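Local coordinates for DTDP-4-dehydrorhamnose reductase, rfbD ortholog (Clostridium acetobutylicum, PDB 1VL0), which probably catalyses the NAD(P)H-dependent reduction of dTDP-6-deoxy-L-lyxo-4-hexulose to dTDP-L-rhamnose, the sugar nucleotide that ends its biosynthetic pathway, at residues A[23-32]-A[197-205]; A[110-118]-A[131-142]. All coordinates share one frame; numbering follows the deposited sequence.

Interaction 1: residues A[23-32]-A[197-205]; sequences QLGREIQKQL and TVDLARVVL. With NAI (1,4-dihydronicotinamide adenine dinucleotide), chain D.
Leu-24 and Ile-28 of helix 23-32 lie nearest Thr-197 and Ala-201 across two helices whose local axes approach to 9.0 Å and cross at -62°. The methyl of Ala-201 is a knob in the hole formed by Leu-24, Glu-27, Ile-28 and Gln-31, and Gln-31 in turn enters a hole lined by Val-198, Ala-201, Arg-202 and Leu-205. The extended chain of Gln-31 carries its amide to the first turn of helix 197-205, where NE2 donates to Val-198 O at 2.9 Å (154°), meeting a lone pair in the carbonyl plane. That oxygen also accepts from Arg-202 N, so the glutamine shares an acceptor already used by the helix. The second N-H of NE2 goes to Glu-27 OE2 at 3.0 Å, on the anti lone pair; together the two bonds fix the rotation of the amide. Glu-27 reaches this spot with CG anti to its backbone N (chi1 -176°) and a bend at chi2, its carboxylate lying against Val-198 CG2.

In this Rossmann fold, helix 23-32 follows the first strand, 13-18, and its N-terminal end receives the cofactor diphosphate: Gln-23 N donates to NAI O2A and Leu-24 N to NAI O1N, both at 3.0 Å. Gln-23 NE2 adds a bond to NAI O2N, while Asn-169 donates to its OE1. A water joins Gln-23 O to Thr-197 OG1. On the side away from the water, Leu-24 CD2 meets Leu-200 CD2 at 3.7 Å, the two side chains crossing nearly at right angles, and at the far end Leu-32 CD2 packs on Leu-205 CD2 at 3.8 Å.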
loop_
_atom_site.group_PDB
_atom_site.type_symbol
_atom_site.label_atom_id
_atom_site.label_comp_id
_atom_site.label_asym_id
_atom_site.label_seq_id
_atom_site.Cartn_x
_atom_site.Cartn_y
_atom_site.Cartn_z
ATOM N N GLN A 23 4.450 21.080 20.973
ATOM C CA GLN A 23 5.546 21.885 20.414
ATOM C C GLN A 23 5.309 22.335 18.976
ATOM O O GLN A 23 5.425 23.508 18.668
ATOM C CB GLN A 23 6.869 21.111 20.466
ATOM C CG GLN A 23 7.276 20.760 21.820
ATOM C CD GLN A 23 8.705 20.333 21.877
ATOM O OE1 GLN A 23 9.521 21.022 22.484
ATOM N NE2 GLN A 23 9.036 19.221 21.213
ATOM N N LEU A 24 5.031 21.393 18.077
ATOM C CA LEU A 24 4.836 21.749 16.682
ATOM C C LEU A 24 3.518 22.489 16.469
ATOM O O LEU A 24 3.462 23.457 15.714
ATOM C CB LEU A 24 4.876 20.516 15.818
ATOM C CG LEU A 24 4.679 20.759 14.327
ATOM C CD1 LEU A 24 5.815 21.652 13.797
ATOM C CD2 LEU A 24 4.629 19.409 13.609
ATOM N N GLY A 25 2.465 22.040 17.142
ATOM C CA GLY A 25 1.161 22.670 17.015
ATOM C C GLY A 25 1.245 24.166 17.293
ATOM O O GLY A 25 0.729 24.973 16.540
ATOM N N ARG A 26 1.949 24.526 18.359
ATOM C CA ARG A 26 2.190 25.937 18.699
ATOM C C ARG A 26 2.987 26.683 17.640
ATOM O O ARG A 26 2.665 27.814 17.319
ATOM C CB ARG A 26 2.904 26.067 20.036
ATOM C CG ARG A 26 2.029 25.761 21.205
ATOM C CD ARG A 26 2.778 25.726 22.505
ATOM N NE ARG A 26 1.894 25.574 23.641
ATOM C CZ ARG A 26 1.875 26.351 24.707
ATOM N NH1 ARG A 26 2.697 27.375 24.813
ATOM N NH2 ARG A 26 0.998 26.123 25.673
ATOM N N GLU A 27 4.024 26.059 17.092
ATOM C CA GLU A 27 4.815 26.721 16.098
ATOM C C GLU A 27 4.047 26.970 14.798
ATOM O O GLU A 27 4.179 28.037 14.176
ATOM C CB GLU A 27 6.112 26.001 15.878
ATOM C CG GLU A 27 7.068 26.701 14.910
ATOM C CD GLU A 27 7.534 28.117 15.312
ATOM O OE1 GLU A 27 7.541 28.510 16.523
ATOM O OE2 GLU A 27 7.930 28.877 14.395
ATOM N N ILE A 28 3.202 26.018 14.401
ATOM C CA ILE A 28 2.424 26.178 13.197
ATOM C C ILE A 28 1.430 27.321 13.381
ATOM O O ILE A 28 1.255 28.153 12.490
ATOM C CB ILE A 28 1.714 24.877 12.877
ATOM C CG1 ILE A 28 2.744 23.842 12.394
ATOM C CG2 ILE A 28 0.655 25.091 11.801
ATOM C CD1 ILE A 28 2.187 22.478 12.034
ATOM N N GLN A 29 0.781 27.361 14.538
ATOM C CA GLN A 29 -0.138 28.474 14.822
ATOM C C GLN A 29 0.603 29.807 14.683
ATOM O O GLN A 29 0.108 30.727 14.061
ATOM C CB GLN A 29 -0.718 28.342 16.222
ATOM C CG GLN A 29 -1.697 27.249 16.313
ATOM C CD GLN A 29 -2.354 27.151 17.653
ATOM O OE1 GLN A 29 -1.988 26.301 18.485
ATOM N NE2 GLN A 29 -3.321 28.004 17.878
ATOM N N LYS A 30 1.824 29.861 15.225
ATOM C CA LYS A 30 2.627 31.068 15.209
ATOM C C LYS A 30 3.031 31.477 13.787
ATOM O O LYS A 30 2.902 32.650 13.425
ATOM C CB LYS A 30 3.847 30.869 16.086
ATOM C CG LYS A 30 4.808 32.024 16.152
ATOM C CD LYS A 30 5.759 31.790 17.321
ATOM C CE LYS A 30 7.046 32.580 17.199
ATOM N NZ LYS A 30 7.929 32.261 18.371
ATOM N N GLN A 31 3.441 30.522 12.962
ATOM C CA GLN A 31 3.800 30.822 11.578
ATOM C C GLN A 31 2.593 31.143 10.692
ATOM O O GLN A 31 2.747 31.743 9.626
ATOM C CB GLN A 31 4.625 29.685 10.982
ATOM C CG GLN A 31 6.053 29.566 11.584
ATOM C CD GLN A 31 6.926 28.566 10.880
ATOM O OE1 GLN A 31 6.619 28.175 9.758
ATOM N NE2 GLN A 31 8.021 28.128 11.522
ATOM N N LEU A 32 1.393 30.764 11.117
ATOM C CA LEU A 32 0.188 31.071 10.365
ATOM C C LEU A 32 -0.497 32.373 10.800
ATOM O O LEU A 32 -1.411 32.826 10.150
ATOM C CB LEU A 32 -0.811 29.906 10.470
ATOM C CG LEU A 32 -0.499 28.646 9.670
ATOM C CD1 LEU A 32 -1.484 27.559 9.999
ATOM C CD2 LEU A 32 -0.446 28.888 8.171
ATOM N N THR A 197 11.271 23.067 15.833
ATOM C CA THR A 197 9.930 23.145 15.247
ATOM C C THR A 197 9.795 24.255 14.226
ATOM O O THR A 197 8.875 24.270 13.404
ATOM C CB THR A 197 8.848 23.368 16.325
ATOM O OG1 THR A 197 9.225 24.460 17.200
ATOM C CG2 THR A 197 8.725 22.157 17.212
ATOM N N VAL A 198 10.669 25.237 14.289
ATOM C CA VAL A 198 10.583 26.356 13.355
ATOM C C VAL A 198 10.812 25.827 11.959
ATOM O O VAL A 198 10.117 26.205 11.040
ATOM C CB VAL A 198 11.656 27.439 13.667
ATOM C CG1 VAL A 198 11.752 28.495 12.530
ATOM C CG2 VAL A 198 11.342 28.086 15.021
ATOM N N ASP A 199 11.851 25.000 11.803
ATOM C CA ASP A 199 12.186 24.427 10.486
ATOM C C ASP A 199 11.149 23.389 10.023
ATOM O O ASP A 199 10.868 23.294 8.844
ATOM C CB ASP A 199 13.555 23.743 10.567
ATOM C CG ASP A 199 14.652 24.734 10.834
ATOM O OD1 ASP A 199 14.824 25.054 12.035
ATOM O OD2 ASP A 199 15.316 25.283 9.896
ATOM N N LEU A 200 10.651 22.579 10.968
ATOM C CA LEU A 200 9.669 21.568 10.676
ATOM C C LEU A 200 8.386 22.220 10.194
ATOM O O LEU A 200 7.809 21.815 9.205
ATOM C CB LEU A 200 9.408 20.681 11.908
ATOM C CG LEU A 200 8.317 19.588 11.710
ATOM C CD1 LEU A 200 8.571 18.656 10.512
ATOM C CD2 LEU A 200 8.213 18.818 13.026
ATOM N N ALA A 201 7.970 23.259 10.888
ATOM C CA ALA A 201 6.739 23.958 10.536
ATOM C C ALA A 201 6.795 24.662 9.177
ATOM O O ALA A 201 5.818 24.710 8.453
ATOM C CB ALA A 201 6.416 24.949 11.627
ATOM N N ARG A 202 7.939 25.241 8.849
ATOM C CA ARG A 202 8.156 25.838 7.553
ATOM C C ARG A 202 8.018 24.795 6.477
ATOM O O ARG A 202 7.467 25.040 5.421
ATOM C CB ARG A 202 9.556 26.473 7.463
ATOM C CG ARG A 202 9.699 27.801 8.129
ATOM C CD ARG A 202 11.123 28.301 8.126
ATOM N NE ARG A 202 11.335 29.529 8.925
ATOM C CZ ARG A 202 12.552 30.040 9.205
ATOM N NH1 ARG A 202 13.674 29.449 8.765
ATOM N NH2 ARG A 202 12.652 31.140 9.920
ATOM N N VAL A 203 8.591 23.617 6.700
ATOM C CA VAL A 203 8.495 22.562 5.709
ATOM C C VAL A 203 7.039 22.078 5.536
ATOM O O VAL A 203 6.537 21.968 4.408
ATOM C CB VAL A 203 9.416 21.390 6.068
ATOM C CG1 VAL A 203 9.016 20.139 5.294
ATOM C CG2 VAL A 203 10.876 21.798 5.731
ATOM N N VAL A 204 6.369 21.832 6.656
ATOM C CA VAL A 204 4.982 21.410 6.642
ATOM C C VAL A 204 4.186 22.376 5.827
ATOM O O VAL A 204 3.411 21.942 4.967
ATOM C CB VAL A 204 4.391 21.275 8.022
ATOM C CG1 VAL A 204 2.848 21.196 7.978
ATOM C CG2 VAL A 204 4.928 20.032 8.661
ATOM N N LEU A 205 4.336 23.664 6.082
ATOM C CA LEU A 205 3.487 24.656 5.379
ATOM C C LEU A 205 3.906 24.860 3.928
ATOM O O LEU A 205 3.075 25.235 3.082
ATOM C CB LEU A 205 3.505 25.967 6.126
ATOM C CG LEU A 205 2.924 25.917 7.556
ATOM C CD1 LEU A 205 3.239 27.223 8.310
ATOM C CD2 LEU A 205 1.450 25.646 7.559
HETATM P PA NAI D . 3.884 17.195 21.977
HETATM O O1A NAI D . 4.006 16.013 22.897
HETATM O O2A NAI D . 4.657 18.409 22.430
HETATM O O5B NAI D . 2.314 17.442 21.754
HETATM C C5B NAI D . 1.527 16.336 21.357
HETATM C C4B NAI D . 0.048 16.604 21.608
HETATM O O4B NAI D . -0.674 15.375 21.560
HETATM C C3B NAI D . -0.295 17.184 22.978
HETATM O O3B NAI D . -0.785 18.506 22.848
HETATM C C2B NAI D . -1.363 16.208 23.493
HETATM O O2B NAI D . -2.311 16.762 24.395
HETATM C C1B NAI D . -1.914 15.708 22.154
HETATM N N9A NAI D . -2.892 14.604 22.164
HETATM C C8A NAI D . -2.761 13.439 22.867
HETATM N N7A NAI D . -3.862 12.690 22.653
HETATM C C5A NAI D . -4.720 13.350 21.842
HETATM C C6A NAI D . -5.977 13.011 21.336
HETATM N N6A NAI D . -6.556 11.863 21.651
HETATM N N1A NAI D . -6.630 13.897 20.510
HETATM C C2A NAI D . -6.027 15.115 20.178
HETATM N N3A NAI D . -4.806 15.464 20.697
HETATM C C4A NAI D . -4.132 14.583 21.517
HETATM O O3 NAI D . 4.304 16.720 20.504
HETATM P PN NAI D . 5.515 17.293 19.595
HETATM O O1N NAI D . 5.078 18.474 18.826
HETATM O O2N NAI D . 6.767 17.195 20.379
HETATM O O5D NAI D . 5.480 16.157 18.443
HETATM C C5D NAI D . 4.826 16.452 17.215
HETATM C C4D NAI D . 4.933 15.265 16.295
HETATM O O4D NAI D . 6.311 14.918 16.040
HETATM C C3D NAI D . 4.246 14.023 16.860
HETATM O O3D NAI D . 3.437 13.557 15.816
HETATM C C2D NAI D . 5.374 13.048 17.197
HETATM O O2D NAI D . 5.104 11.656 17.068
HETATM C C1D NAI D . 6.439 13.503 16.192
HETATM N N1N NAI D . 7.809 13.233 16.622
HETATM C C2N NAI D . 8.346 13.983 17.644
HETATM C C3N NAI D . 9.663 13.728 18.022
HETATM C C7N NAI D . 10.185 14.248 19.327
HETATM O O7N NAI D . 11.574 14.233 19.518
HETATM N N7N NAI D . 9.343 14.707 20.263
HETATM C C4N NAI D . 10.403 12.736 17.362
HETATM C C5N NAI D . 9.844 11.983 16.330
HETATM C C6N NAI D . 8.525 12.263 15.984
HETATM O O HOH W 1 7.431 25.065 19.155
#

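Interaction 2: residues A[110-118]-A[131-142]. With NAI (1,4-dihydronicotinamide adenine dinucleotide), chain D.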
loop_
_atom_site.group_PDB
_atom_site.type_symbol
_atom_site.label_atom_id
_atom_site.label_comp_id
_atom_site.label_asym_id
_atom_site.label_seq_id
_atom_site.Cartn_x
_atom_site.Cartn_y
_atom_site.Cartn_z
ATOM N N GLN A 110 0.304 14.242 8.239
ATOM C CA GLN A 110 0.566 13.357 9.395
ATOM C C GLN A 110 2.063 13.415 9.769
ATOM O O GLN A 110 2.947 13.083 8.963
ATOM C CB GLN A 110 0.218 11.944 8.995
ATOM C CG GLN A 110 0.734 10.839 9.932
ATOM C CD GLN A 110 0.122 10.921 11.307
ATOM O OE1 GLN A 110 -0.883 11.621 11.532
ATOM N NE2 GLN A 110 0.715 10.194 12.234
ATOM N N ILE A 111 2.329 13.828 10.987
ATOM C CA ILE A 111 3.675 13.935 11.429
ATOM C C ILE A 111 4.107 12.583 12.027
ATOM O O ILE A 111 3.384 11.981 12.843
ATOM C CB ILE A 111 3.849 15.082 12.481
ATOM C CG1 ILE A 111 3.231 16.403 12.000
ATOM C CG2 ILE A 111 5.357 15.243 12.780
ATOM C CD1 ILE A 111 3.933 17.104 10.868
ATOM N N SER A 112 5.279 12.122 11.621
ATOM C CA SER A 112 5.761 10.828 12.011
ATOM C C SER A 112 7.233 10.921 12.487
ATOM O O SER A 112 7.738 12.011 12.809
ATOM C CB SER A 112 5.622 9.826 10.838
ATOM O OG SER A 112 5.758 8.450 11.245
ATOM N N THR A 113 7.919 9.777 12.503
ATOM C CA THR A 113 9.116 9.584 13.310
ATOM C C THR A 113 10.197 8.745 12.637
ATOM O O THR A 113 9.935 7.837 11.859
ATOM C CB THR A 113 8.716 8.992 14.704
ATOM O OG1 THR A 113 9.880 8.767 15.528
ATOM C CG2 THR A 113 8.062 7.632 14.580
ATOM N N ASP A 114 11.433 9.072 12.963
ATOM C CA ASP A 114 12.611 8.222 12.684
ATOM C C ASP A 114 12.585 6.868 13.376
ATOM O O ASP A 114 13.283 5.969 12.980
ATOM C CB ASP A 114 13.905 8.985 13.112
ATOM C CG ASP A 114 13.983 9.254 14.637
ATOM O OD1 ASP A 114 13.017 9.791 15.219
ATOM O OD2 ASP A 114 14.984 8.959 15.334
ATOM N N TYR A 115 11.747 6.694 14.388
ATOM C CA TYR A 115 11.611 5.372 15.037
ATOM C C TYR A 115 10.914 4.318 14.161
ATOM O O TYR A 115 10.751 3.181 14.574
ATOM C CB TYR A 115 10.836 5.489 16.364
ATOM C CG TYR A 115 11.697 5.879 17.567
ATOM C CD1 TYR A 115 12.253 7.132 17.656
ATOM C CD2 TYR A 115 11.933 4.984 18.595
ATOM C CE1 TYR A 115 13.028 7.487 18.730
ATOM C CE2 TYR A 115 12.694 5.325 19.663
ATOM C CZ TYR A 115 13.241 6.596 19.727
ATOM O OH TYR A 115 14.029 6.963 20.797
ATOM N N VAL A 116 10.477 4.681 12.952
ATOM C CA VAL A 116 10.003 3.658 12.003
ATOM C C VAL A 116 11.146 2.815 11.463
ATOM O O VAL A 116 10.904 1.775 10.885
ATOM C CB VAL A 116 9.170 4.230 10.840
ATOM C CG1 VAL A 116 7.937 5.010 11.396
ATOM C CG2 VAL A 116 9.976 5.111 9.924
ATOM N N PHE A 117 12.375 3.271 11.637
ATOM C CA PHE A 117 13.576 2.550 11.188
ATOM C C PHE A 117 14.206 1.803 12.361
ATOM O O PHE A 117 13.858 2.078 13.503
ATOM C CB PHE A 117 14.538 3.536 10.568
ATOM C CG PHE A 117 13.968 4.232 9.364
ATOM C CD1 PHE A 117 13.746 3.534 8.183
ATOM C CD2 PHE A 117 13.649 5.578 9.399
ATOM C CE1 PHE A 117 13.263 4.182 7.061
ATOM C CE2 PHE A 117 13.133 6.220 8.283
ATOM C CZ PHE A 117 12.903 5.516 7.126
ATOM N N ASP A 118 15.042 0.811 12.080
ATOM C CA ASP A 118 15.596 -0.045 13.142
ATOM C C ASP A 118 16.885 0.481 13.799
ATOM O O ASP A 118 17.324 -0.049 14.791
ATOM C CB ASP A 118 15.804 -1.499 12.668
ATOM C CG ASP A 118 16.754 -1.633 11.482
ATOM O OD1 ASP A 118 17.543 -0.706 11.187
ATOM O OD2 ASP A 118 16.747 -2.657 10.775
ATOM N N VAL A 131 11.426 0.368 6.306
ATOM C CA VAL A 131 11.049 0.561 7.688
ATOM C C VAL A 131 11.165 -0.757 8.415
ATOM O O VAL A 131 11.099 -1.821 7.787
ATOM C CB VAL A 131 9.614 1.140 7.793
ATOM C CG1 VAL A 131 9.553 2.471 7.089
ATOM C CG2 VAL A 131 8.594 0.136 7.208
ATOM N N ASN A 132 11.404 -0.703 9.715
ATOM C CA ASN A 132 11.591 -1.904 10.538
ATOM C C ASN A 132 11.575 -1.541 12.046
ATOM O O ASN A 132 12.546 -1.770 12.779
ATOM C CB ASN A 132 12.885 -2.623 10.184
ATOM C CG ASN A 132 13.009 -3.959 10.883
ATOM O OD1 ASN A 132 12.006 -4.581 11.165
ATOM N ND2 ASN A 132 14.238 -4.399 11.168
ATOM N N PRO A 133 10.451 -0.992 12.522
ATOM C CA PRO A 133 10.372 -0.466 13.876
ATOM C C PRO A 133 10.645 -1.551 14.901
ATOM O O PRO A 133 10.133 -2.649 14.755
ATOM C CB PRO A 133 8.929 0.040 13.983
ATOM C CG PRO A 133 8.206 -0.666 12.944
ATOM C CD PRO A 133 9.175 -0.892 11.819
ATOM N N GLN A 134 11.420 -1.206 15.928
ATOM C CA GLN A 134 11.782 -2.108 16.999
ATOM C C GLN A 134 11.185 -1.661 18.322
ATOM O O GLN A 134 11.508 -2.200 19.351
ATOM C CB GLN A 134 13.302 -2.140 17.150
ATOM C CG GLN A 134 14.063 -2.509 15.902
ATOM C CD GLN A 134 13.760 -3.921 15.453
ATOM O OE1 GLN A 134 13.842 -4.872 16.235
ATOM N NE2 GLN A 134 13.376 -4.056 14.181
ATOM N N SER A 135 10.303 -0.681 18.291
ATOM C CA SER A 135 9.661 -0.196 19.498
ATOM C C SER A 135 8.149 -0.128 19.304
ATOM O O SER A 135 7.683 -0.049 18.161
ATOM C CB SER A 135 10.223 1.184 19.830
ATOM O OG SER A 135 9.883 2.165 18.867
ATOM N N ALA A 136 7.392 -0.130 20.401
ATOM C CA ALA A 136 5.920 0.164 20.333
ATOM C C ALA A 136 5.614 1.535 19.747
ATOM O O ALA A 136 4.687 1.726 18.963
ATOM C CB ALA A 136 5.293 0.052 21.697
ATOM N N TYR A 137 6.367 2.528 20.178
ATOM C CA TYR A 137 6.205 3.848 19.628
ATOM C C TYR A 137 6.381 3.805 18.115
ATOM O O TYR A 137 5.543 4.282 17.368
ATOM C CB TYR A 137 7.213 4.800 20.257
ATOM C CG TYR A 137 7.179 6.186 19.659
ATOM C CD1 TYR A 137 6.040 6.982 19.772
ATOM C CD2 TYR A 137 8.263 6.689 18.969
ATOM C CE1 TYR A 137 6.012 8.235 19.214
ATOM C CE2 TYR A 137 8.250 7.963 18.397
ATOM C CZ TYR A 137 7.149 8.722 18.505
ATOM O OH TYR A 137 7.159 9.983 17.939
ATOM N N GLY A 138 7.482 3.217 17.646
ATOM C CA GLY A 138 7.721 3.182 16.211
ATOM C C GLY A 138 6.676 2.386 15.427
ATOM O O GLY A 138 6.251 2.759 14.331
ATOM N N LYS A 139 6.278 1.263 15.989
ATOM C CA LYS A 139 5.345 0.360 15.325
ATOM C C LYS A 139 3.980 1.020 15.178
ATOM O O LYS A 139 3.372 0.957 14.130
ATOM C CB LYS A 139 5.238 -0.948 16.123
ATOM C CG LYS A 139 4.059 -1.856 15.722
ATOM C CD LYS A 139 4.089 -2.305 14.225
ATOM C CE LYS A 139 2.956 -3.317 13.934
ATOM N NZ LYS A 139 3.044 -3.926 12.549
ATOM N N THR A 140 3.522 1.652 16.244
ATOM C CA THR A 140 2.210 2.356 16.236
ATOM C C THR A 140 2.190 3.594 15.356
ATOM O O THR A 140 1.202 3.863 14.706
ATOM C CB THR A 140 1.772 2.743 17.664
ATOM O OG1 THR A 140 2.725 3.648 18.282
ATOM C CG2 THR A 140 1.672 1.490 18.559
ATOM N N LYS A 141 3.276 4.359 15.344
ATOM C CA LYS A 141 3.389 5.497 14.433
ATOM C C LYS A 141 3.431 4.996 12.992
ATOM O O LYS A 141 2.842 5.584 12.127
ATOM C CB LYS A 141 4.648 6.327 14.706
ATOM C CG LYS A 141 4.689 7.050 16.033
ATOM C CD LYS A 141 3.688 8.237 16.047
ATOM C CE LYS A 141 4.080 9.361 15.078
ATOM N NZ LYS A 141 3.089 10.476 15.147
ATOM N N LEU A 142 4.129 3.906 12.726
ATOM C CA LEU A 142 4.146 3.344 11.359
ATOM C C LEU A 142 2.760 2.931 10.856
ATOM O O LEU A 142 2.393 3.189 9.726
ATOM C CB LEU A 142 5.077 2.152 11.258
ATOM C CG LEU A 142 5.131 1.500 9.871
ATOM C CD1 LEU A 142 5.746 2.368 8.841
ATOM C CD2 LEU A 142 5.912 0.199 9.953
HETATM P PA NAI D . 3.884 17.195 21.977
HETATM O O1A NAI D . 4.006 16.013 22.897
HETATM O O2A NAI D . 4.657 18.409 22.430
HETATM O O5B NAI D . 2.314 17.442 21.754
HETATM C C5B NAI D . 1.527 16.336 21.357
HETATM C C4B NAI D . 0.048 16.604 21.608
HETATM O O4B NAI D . -0.674 15.375 21.560
HETATM C C3B NAI D . -0.295 17.184 22.978
HETATM O O3B NAI D . -0.785 18.506 22.848
HETATM C C2B NAI D . -1.363 16.208 23.493
HETATM O O2B NAI D . -2.311 16.762 24.395
HETATM C C1B NAI D . -1.914 15.708 22.154
HETATM N N9A NAI D . -2.892 14.604 22.164
HETATM C C8A NAI D . -2.761 13.439 22.867
HETATM N N7A NAI D . -3.862 12.690 22.653
HETATM C C5A NAI D . -4.720 13.350 21.842
HETATM C C6A NAI D . -5.977 13.011 21.336
HETATM N N6A NAI D . -6.556 11.863 21.651
HETATM N N1A NAI D . -6.630 13.897 20.510
HETATM C C2A NAI D . -6.027 15.115 20.178
HETATM N N3A NAI D . -4.806 15.464 20.697
HETATM C C4A NAI D . -4.132 14.583 21.517
HETATM O O3 NAI D . 4.304 16.720 20.504
HETATM P PN NAI D . 5.515 17.293 19.595
HETATM O O1N NAI D . 5.078 18.474 18.826
HETATM O O2N NAI D . 6.767 17.195 20.379
HETATM O O5D NAI D . 5.480 16.157 18.443
HETATM C C5D NAI D . 4.826 16.452 17.215
HETATM C C4D NAI D . 4.933 15.265 16.295
HETATM O O4D NAI D . 6.311 14.918 16.040
HETATM C C3D NAI D . 4.246 14.023 16.860
HETATM O O3D NAI D . 3.437 13.557 15.816
HETATM C C2D NAI D . 5.374 13.048 17.197
HETATM O O2D NAI D . 5.104 11.656 17.068
HETATM C C1D NAI D . 6.439 13.503 16.192
HETATM N N1N NAI D . 7.809 13.233 16.622
HETATM C C2N NAI D . 8.346 13.983 17.644
HETATM C C3N NAI D . 9.663 13.728 18.022
HETATM C C7N NAI D . 10.185 14.248 19.327
HETATM O O7N NAI D . 11.574 14.233 19.518
HETATM N N7N NAI D . 9.343 14.707 20.263
HETATM C C4N NAI D . 10.403 12.736 17.362
HETATM C C5N NAI D . 9.844 11.983 16.330
HETATM C C6N NAI D . 8.525 12.263 15.984
HETATM O O HOH W 2 0.630 9.493 15.059
HETATM O O HOH W 3 2.779 8.275 11.941
HETATM O O HOH W 4 11.545 1.681 16.686
#
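Four acceptors crowd round Lys-141 NZ, more than its three N-H can each serve singly: Ile-111 O at 2.8 Å, the cofactor ribose oxygens NAI O2D at 3.0 Å and NAI O3D at 3.2 Å, and a water that accepts from both NZ and Gln-110 NE2, while Gln-110 OE1 is taken by Asn-69 ND2. Bends at chi2 and chi3 curl the lysine chain so that NZ arrives at Ile-111 O, while its CB and CG rest on Thr-113 CG2. Tyr-137, one helical turn earlier, meets the same ribose from its ring edge, OH lying 2.8 Å from NAI O2D, and Lys-141 CG covers part of one ring face.

The CD2 edge of Tyr-137 points into the face of Tyr-115 in a T-shaped stack, planes 76° apart. Thr-113 OG1 accepts from Tyr-115 N, closing an ST turn as the strand gives way to a 3-10 segment, and lies 3.4 Å from Tyr-137 CE2. Gly-138 CA comes 3.4 Å from Tyr-115 O in a CA-H...O contact, with no side chain between. Ser-135 N-caps the helix by accepting from Gly-138 N. Farther along, Asn-132 N donates to Val-116 O at 2.8 Å, and Asn-132 ND2 reaches Asp-118 OD2, whose carboxylate plane is turned 72° from the amide; Asp-118 OD1 accepts from Glu-120 N.

Tyr-137 and Lys-141 form the YxxxK pair of the extended short-chain dehydrogenase/reductase family. In relatives such a tyrosine supplies the proton for carbonyl reduction and the lysine positions the ribose. The arrangement here, with both residues on one hydroxyl beside the nicotinamide ring, is consistent with that chemistry.

From the N terminus, the chain runs through strand 13-18 into helix 23-32, the first half of interaction 1, then builds strands 37-42 and 66-69 with their helices before reaching strand 107-113. Interaction 2 closes here over a short loop of 12 residues, bringing helix 136-151 back against the strand. Only after strands 155-164 and 191-196 does helix 197-210 complete interaction 1, a closure spanning 164 residues that encloses the whole of interaction 2. The larger loop joins two helices on one face of the central sheet; the smaller ties strand to helix on the opposite face. Ile-111 bridges them, its CD1 touching Leu-24 CD2 and Val-204 CG2, and both contacts hold the same dinucleotide.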